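Local coordinates for uncharacterized protein (Bacteroides caccae, PDB 4L7A) that is of unknown function but is probably a zinc-dependent metallopeptidase, at residues N167-K177 with L184-P195. Sequence-based numbering, arbitrary orientation.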
ATOM      1  N   ASN A 167      25.539  -7.681   0.025  1.00 28.70           N
ATOM      2  CA  ASN A 167      24.623  -8.476   0.838  1.00 27.14           C
ATOM      3  C   ASN A 167      23.262  -8.768   0.213  1.00 27.29           C
ATOM      4  O   ASN A 167      22.446  -9.433   0.846  1.00 25.49           O
ATOM      5  CB  ASN A 167      24.435  -7.776   2.188  1.00 26.90           C
ATOM      6  CG  ASN A 167      25.657  -7.883   3.041  1.00 27.35           C
ATOM      7  OD1 ASN A 167      26.337  -8.857   2.967  1.00 30.84           O
ATOM      8  ND2 ASN A 167      25.961  -6.874   3.810  1.00 26.18           N
ATOM      9  N   TYR A 168      23.034  -8.298  -1.014  1.00 25.27           N
ATOM     10  CA  TYR A 168      21.791  -8.562  -1.703  1.00 25.95           C
ATOM     11  C   TYR A 168      21.740 -10.009  -2.213  1.00 27.82           C
ATOM     12  O   TYR A 168      22.742 -10.570  -2.554  1.00 27.57           O
ATOM     13  CB  TYR A 168      21.614  -7.588  -2.875  1.00 23.82           C
ATOM     14  CG  TYR A 168      21.237  -6.183  -2.420  1.00 23.00           C
ATOM     15  CD1 TYR A 168      19.969  -5.915  -1.944  1.00 21.79           C
ATOM     16  CD2 TYR A 168      22.157  -5.164  -2.400  1.00 24.52           C
ATOM     17  CE1 TYR A 168      19.605  -4.662  -1.519  1.00 21.76           C
ATOM     18  CE2 TYR A 168      21.809  -3.852  -1.944  1.00 24.15           C
ATOM     19  CZ  TYR A 168      20.526  -3.631  -1.499  1.00 22.43           C
ATOM     20  OH  TYR A 168      20.134  -2.405  -1.068  1.00 22.92           O
ATOM     21  N   THR A 169      20.552 -10.581  -2.280  1.00 27.73           N
ATOM     22  CA  THR A 169      20.365 -11.909  -2.899  1.00 28.53           C
ATOM     23  C   THR A 169      19.210 -11.813  -3.893  1.00 27.79           C
ATOM     24  O   THR A 169      18.067 -12.082  -3.535  1.00 27.31           O
ATOM     25  CB  THR A 169      20.138 -13.010  -1.841  1.00 28.10           C
ATOM     26  OG1 THR A 169      19.024 -12.672  -1.004  1.00 28.97           O
ATOM     27  CG2 THR A 169      21.392 -13.173  -0.985  1.00 26.92           C
ATOM     28  N   PRO A 170      19.494 -11.351  -5.133  1.00 28.00           N
ATOM     29  CA  PRO A 170      18.414 -11.097  -6.106  1.00 27.83           C
ATOM     30  C   PRO A 170      17.606 -12.367  -6.355  1.00 25.83           C
ATOM     31  O   PRO A 170      16.431 -12.296  -6.486  1.00 25.96           O
ATOM     32  CB  PRO A 170      19.130 -10.635  -7.386  1.00 29.14           C
ATOM     33  CG  PRO A 170      20.561 -10.320  -6.980  1.00 31.24           C
ATOM     34  CD  PRO A 170      20.824 -10.949  -5.622  1.00 31.00           C
ATOM     35  N   THR A 171      18.253 -13.510  -6.376  1.00 28.11           N
ATOM     36  CA  THR A 171      17.581 -14.796  -6.320  1.00 30.50           C
ATOM     37  C   THR A 171      17.857 -15.424  -4.961  1.00 29.75           C
ATOM     38  O   THR A 171      18.995 -15.405  -4.517  1.00 29.96           O
ATOM     39  CB  THR A 171      18.104 -15.739  -7.430  1.00 33.74           C
ATOM     40  OG1 THR A 171      17.747 -15.180  -8.702  1.00 35.17           O
ATOM     41  CG2 THR A 171      17.427 -17.128  -7.309  1.00 34.80           C
ATOM     42  N   GLY A 172      16.854 -16.028  -4.342  1.00 28.37           N
ATOM     43  CA  GLY A 172      17.021 -16.646  -3.017  1.00 28.35           C
ATOM     44  C   GLY A 172      16.718 -15.795  -1.782  1.00 27.66           C
ATOM     45  O   GLY A 172      16.891 -16.274  -0.651  1.00 25.45           O
ATOM     46  N   TRP A 173      16.246 -14.557  -1.991  1.00 25.95           N
ATOM     47  CA  TRP A 173      15.922 -13.639  -0.881  1.00 25.16           C
ATOM     48  C   TRP A 173      14.960 -14.221   0.121  1.00 25.41           C
ATOM     49  O   TRP A 173      15.037 -13.927   1.320  1.00 25.34           O
ATOM     50  CB  TRP A 173      15.338 -12.324  -1.384  1.00 23.47           C
ATOM     51  CG  TRP A 173      14.160 -12.411  -2.273  1.00 22.30           C
ATOM     52  CD1 TRP A 173      14.167 -12.398  -3.650  1.00 21.85           C
ATOM     53  CD2 TRP A 173      12.801 -12.469  -1.874  1.00 21.00           C
ATOM     54  NE1 TRP A 173      12.882 -12.448  -4.116  1.00 22.12           N
ATOM     55  CE2 TRP A 173      12.024 -12.508  -3.047  1.00 21.42           C
ATOM     56  CE3 TRP A 173      12.156 -12.470  -0.638  1.00 21.29           C
ATOM     57  CZ2 TRP A 173      10.637 -12.574  -3.022  1.00 21.52           C
ATOM     58  CZ3 TRP A 173      10.778 -12.580  -0.612  1.00 22.12           C
ATOM     59  CH2 TRP A 173      10.036 -12.624  -1.806  1.00 21.31           C
ATOM     60  N   GLN A 174      14.057 -15.061  -0.387  1.00 24.76           N
ATOM     61  CA  GLN A 174      13.015 -15.653   0.434  1.00 25.11           C
ATOM     62  C   GLN A 174      13.535 -16.723   1.413  1.00 24.74           C
ATOM     63  O   GLN A 174      12.805 -17.133   2.282  1.00 24.13           O
ATOM     64  CB  GLN A 174      11.895 -16.219  -0.445  1.00 25.14           C
ATOM     65  CG  GLN A 174      12.217 -17.498  -1.230  1.00 24.87           C
ATOM     66  CD  GLN A 174      12.868 -17.257  -2.584  1.00 25.95           C
ATOM     67  OE1 GLN A 174      13.399 -16.173  -2.892  1.00 25.51           O
ATOM     68  NE2 GLN A 174      12.829 -18.304  -3.430  1.00 26.33           N
ATOM     69  N   ASN A 175      14.787 -17.136   1.294  1.00 25.60           N
ATOM     70  CA  ASN A 175      15.371 -18.128   2.215  1.00 27.99           C
ATOM     71  C   ASN A 175      16.091 -17.535   3.411  1.00 28.01           C
ATOM     72  O   ASN A 175      16.718 -18.259   4.160  1.00 28.17           O
ATOM     73  CB  ASN A 175      16.324 -19.049   1.461  1.00 28.67           C
ATOM     74  CG  ASN A 175      15.645 -19.727   0.281  1.00 31.69           C
ATOM     75  OD1 ASN A 175      16.178 -19.730  -0.842  1.00 33.83           O
ATOM     76  ND2 ASN A 175      14.444 -20.260   0.510  1.00 29.63           N
ATOM     77  N   ARG A 176      15.989 -16.219   3.597  1.00 28.42           N
ATOM     78  CA  ARG A 176      16.575 -15.545   4.740  1.00 26.37           C
ATOM     79  C   ARG A 176      15.465 -14.955   5.534  1.00 27.29           C
ATOM     80  O   ARG A 176      14.629 -14.244   4.989  1.00 26.15           O
ATOM     81  CB  ARG A 176      17.529 -14.437   4.288  1.00 27.43           C
ATOM     82  CG  ARG A 176      18.776 -14.933   3.510  1.00 26.88           C
ATOM     83  CD  ARG A 176      19.806 -13.848   3.339  1.00 26.65           C
ATOM     84  NE  ARG A 176      19.349 -12.720   2.539  1.00 27.96           N
ATOM     85  CZ  ARG A 176      20.143 -11.714   2.166  1.00 28.66           C
ATOM     86  NH1 ARG A 176      21.408 -11.698   2.548  1.00 28.14           N
ATOM     87  NH2 ARG A 176      19.685 -10.734   1.403  1.00 28.55           N
ATOM     88  N   LYS A 177      15.454 -15.209   6.834  1.00 29.07           N
ATOM     89  CA  LYS A 177      14.417 -14.669   7.704  1.00 32.00           C
ATOM     90  C   LYS A 177      14.821 -13.301   8.231  1.00 30.26           C
ATOM     91  O   LYS A 177      15.960 -12.888   8.061  1.00 28.28           O
ATOM     92  CB  LYS A 177      14.173 -15.613   8.893  1.00 36.84           C
ATOM     93  CG  LYS A 177      13.601 -16.961   8.526  1.00 41.88           C
ATOM     94  CD  LYS A 177      12.969 -17.582   9.785  1.00 46.51           C
ATOM     95  CE  LYS A 177      11.643 -18.209   9.516  1.00 50.72           C
ATOM     96  NZ  LYS A 177      11.862 -19.671   9.505  1.00 55.88           N
ATOM     97  N   LEU A 184      21.949  -7.004   8.636  1.00 25.21           N
ATOM     98  CA  LEU A 184      22.595  -6.530   7.405  1.00 24.76           C
ATOM     99  C   LEU A 184      21.965  -5.231   6.901  1.00 23.54           C
ATOM    100  O   LEU A 184      22.355  -4.723   5.855  1.00 23.69           O
ATOM    101  CB  LEU A 184      22.498  -7.588   6.280  1.00 25.35           C
ATOM    102  CG  LEU A 184      22.859  -9.009   6.659  1.00 26.88           C
ATOM    103  CD1 LEU A 184      22.541  -9.940   5.500  1.00 27.92           C
ATOM    104  CD2 LEU A 184      24.321  -9.172   7.074  1.00 27.71           C
ATOM    105  N   GLY A 185      21.002  -4.680   7.629  1.00 22.89           N
ATOM    106  CA  GLY A 185      20.392  -3.418   7.244  1.00 23.26           C
ATOM    107  C   GLY A 185      19.183  -3.556   6.333  1.00 22.70           C
ATOM    108  O   GLY A 185      18.843  -2.644   5.597  1.00 23.29           O
ATOM    109  N   PHE A 186      18.542  -4.716   6.349  1.00 23.31           N
ATOM    110  CA  PHE A 186      17.338  -4.947   5.534  1.00 21.13           C
ATOM    111  C   PHE A 186      16.132  -5.014   6.445  1.00 21.09           C
ATOM    112  O   PHE A 186      16.120  -5.822   7.412  1.00 22.16           O
ATOM    113  CB  PHE A 186      17.464  -6.273   4.768  1.00 21.60           C
ATOM    114  CG  PHE A 186      18.591  -6.283   3.749  1.00 21.95           C
ATOM    115  CD1 PHE A 186      18.723  -5.241   2.829  1.00 22.07           C
ATOM    116  CD2 PHE A 186      19.509  -7.295   3.724  1.00 20.76           C
ATOM    117  CE1 PHE A 186      19.737  -5.234   1.916  1.00 23.07           C
ATOM    118  CE2 PHE A 186      20.532  -7.284   2.802  1.00 22.19           C
ATOM    119  CZ  PHE A 186      20.666  -6.247   1.925  1.00 23.27           C
ATOM    120  N   VAL A 187      15.120  -4.184   6.152  1.00 20.29           N
ATOM    121  CA  VAL A 187      13.915  -4.149   6.957  1.00 19.07           C
ATOM    122  C   VAL A 187      12.997  -5.360   6.819  1.00 18.94           C
ATOM    123  O   VAL A 187      12.190  -5.605   7.699  1.00 18.07           O
ATOM    124  CB  VAL A 187      13.085  -2.850   6.760  1.00 19.64           C
ATOM    125  CG1 VAL A 187      13.843  -1.635   7.335  1.00 19.33           C
ATOM    126  CG2 VAL A 187      12.702  -2.598   5.271  1.00 19.52           C
ATOM    127  N   THR A 188      13.119  -6.103   5.729  1.00 19.50           N
ATOM    128  CA  THR A 188      12.380  -7.326   5.483  1.00 19.36           C
ATOM    129  C   THR A 188      13.245  -8.223   4.622  1.00 20.63           C
ATOM    130  O   THR A 188      14.192  -7.764   3.996  1.00 23.21           O
ATOM    131  CB  THR A 188      11.085  -7.059   4.641  1.00 19.88           C
ATOM    132  OG1 THR A 188      11.410  -6.446   3.383  1.00 19.02           O
ATOM    133  CG2 THR A 188      10.135  -6.221   5.371  1.00 19.47           C
ATOM    134  N   PRO A 189      12.910  -9.498   4.526  1.00 20.97           N
ATOM    135  CA  PRO A 189      13.644 -10.370   3.576  1.00 20.57           C
ATOM    136  C   PRO A 189      13.625  -9.852   2.168  1.00 19.90           C
ATOM    137  O   PRO A 189      14.661  -9.850   1.499  1.00 21.55           O
ATOM    138  CB  PRO A 189      12.862 -11.681   3.646  1.00 21.82           C
ATOM    139  CG  PRO A 189      12.398 -11.719   5.087  1.00 22.29           C
ATOM    140  CD  PRO A 189      12.024 -10.270   5.407  1.00 21.68           C
ATOM    141  N   TYR A 190      12.460  -9.386   1.706  1.00 19.59           N
ATOM    142  CA  TYR A 190      12.324  -8.844   0.345  1.00 19.73           C
ATOM    143  C   TYR A 190      13.182  -7.615   0.062  1.00 19.47           C
ATOM    144  O   TYR A 190      13.676  -7.432  -1.052  1.00 20.37           O
ATOM    145  CB  TYR A 190      10.846  -8.516   0.076  1.00 21.02           C
ATOM    146  CG  TYR A 190      10.529  -8.259  -1.349  1.00 20.65           C
ATOM    147  CD1 TYR A 190      10.907  -9.136  -2.328  1.00 22.54           C
ATOM    148  CD2 TYR A 190       9.761  -7.207  -1.716  1.00 22.17           C
ATOM    149  CE1 TYR A 190      10.579  -8.911  -3.646  1.00 23.65           C
ATOM    150  CE2 TYR A 190       9.439  -6.973  -3.058  1.00 20.93           C
ATOM    151  CZ  TYR A 190       9.822  -7.812  -3.980  1.00 22.53           C
ATOM    152  OH  TYR A 190       9.470  -7.587  -5.299  1.00 23.22           O
ATOM    153  N   ALA A 191      13.398  -6.794   1.071  1.00 19.17           N
ATOM    154  CA  ALA A 191      14.318  -5.644   0.956  1.00 18.84           C
ATOM    155  C   ALA A 191      15.746  -6.071   0.687  1.00 19.44           C
ATOM    156  O   ALA A 191      16.503  -5.350   0.021  1.00 20.93           O
ATOM    157  CB  ALA A 191      14.272  -4.796   2.180  1.00 18.29           C
ATOM    158  N   GLY A 192      16.096  -7.264   1.127  1.00 20.39           N
ATOM    159  CA  GLY A 192      17.393  -7.854   0.826  1.00 21.28           C
ATOM    160  C   GLY A 192      17.537  -8.457  -0.603  1.00 22.79           C
ATOM    161  O   GLY A 192      18.508  -9.164  -0.868  1.00 23.73           O
ATOM    162  N   SER A 193      16.591  -8.222  -1.516  1.00 22.38           N
ATOM    163  CA  SER A 193      16.715  -8.816  -2.852  1.00 22.90           C
ATOM    164  C   SER A 193      17.574  -7.932  -3.800  1.00 24.94           C
ATOM    165  O   SER A 193      18.576  -8.376  -4.373  1.00 24.90           O
ATOM    166  CB  SER A 193      15.312  -9.042  -3.456  1.00 22.82           C
ATOM    167  OG  SER A 193      14.513  -7.864  -3.413  1.00 21.58           O
ATOM    168  N   LYS A 194      17.162  -6.674  -3.943  1.00 24.92           N
ATOM    169  CA  LYS A 194      17.736  -5.772  -4.904  1.00 27.20           C
ATOM    170  C   LYS A 194      17.577  -4.340  -4.348  1.00 25.25           C
ATOM    171  O   LYS A 194      16.553  -4.032  -3.708  1.00 23.92           O
ATOM    172  CB  LYS A 194      16.892  -6.009  -6.177  1.00 32.16           C
ATOM    173  CG  LYS A 194      17.500  -5.842  -7.487  1.00 38.64           C
ATOM    174  CD  LYS A 194      16.847  -6.735  -8.586  1.00 38.39           C
ATOM    175  CE  LYS A 194      15.334  -6.576  -8.872  1.00 41.53           C
ATOM    176  NZ  LYS A 194      14.790  -5.233  -9.407  1.00 43.00           N
ATOM    177  N   PRO A 195      18.549  -3.439  -4.604  1.00 24.53           N
ATOM    178  CA  PRO A 195      18.396  -2.076  -4.089  1.00 24.76           C
ATOM    179  C   PRO A 195      17.068  -1.418  -4.414  1.00 24.69           C
ATOM    180  O   PRO A 195      16.536  -0.701  -3.574  1.00 24.22           O
ATOM    181  CB  PRO A 195      19.551  -1.292  -4.773  1.00 25.67           C
ATOM    182  CG  PRO A 195      20.517  -2.300  -5.157  1.00 24.89           C
ATOM    183  CD  PRO A 195      19.802  -3.589  -5.370  1.00 24.51           C
TER
HETATM  184  O   HOH W   1      24.387  -4.297   4.192  1.00 26.42           O
HETATM  185  O   HOH W   2      16.692 -11.868   1.884  1.00 21.20           O
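One backbone bond ties the two loops, T169 N to G192 O at 2.9 Å and nearly straight (168°), with Y168 CA also approaching that carbonyl oxygen. Y168 lies between P195 and F186: CD of the proline sits over the centre of one ring face, 3.8 Å from the centroid, a CH-pi contact that suits the compact, rigid proline ring, whose CD-H bonds can point at the tyrosine face. On the opposite face the F186 ring arrives obliquely, its plane turned 51° and its CE1 3.5 Å from Y168 CE1, while the tyrosine hydroxyl bonds to D198. An alanine in place of Y168 would probably leave P195 and F186 facing a gap and D198 without the tyrosine hydroxyl. R176, its chain bent at chi3 (-63°), turns NH1 and NH2 end-on to N167 O, so two bonds of 3.0 and 3.1 Å grip one oxygen close to the guanidinium plane; its NE reaches a water that also bridges W173 O and P189 O. G192 suits its place because a CB would collide with R176 NH2. Farther along, Y190 directs its ring edge at the face of the six-membered ring of W173, centroids 4.7 Å apart. S193 N bonds to Y190 O, closing the turn before helix 195-208. The arrangement is two irregular loops joined through short helix 178-181, folded together at the periphery of this putative zinc-peptidase domain, the second running on into helix 195-208.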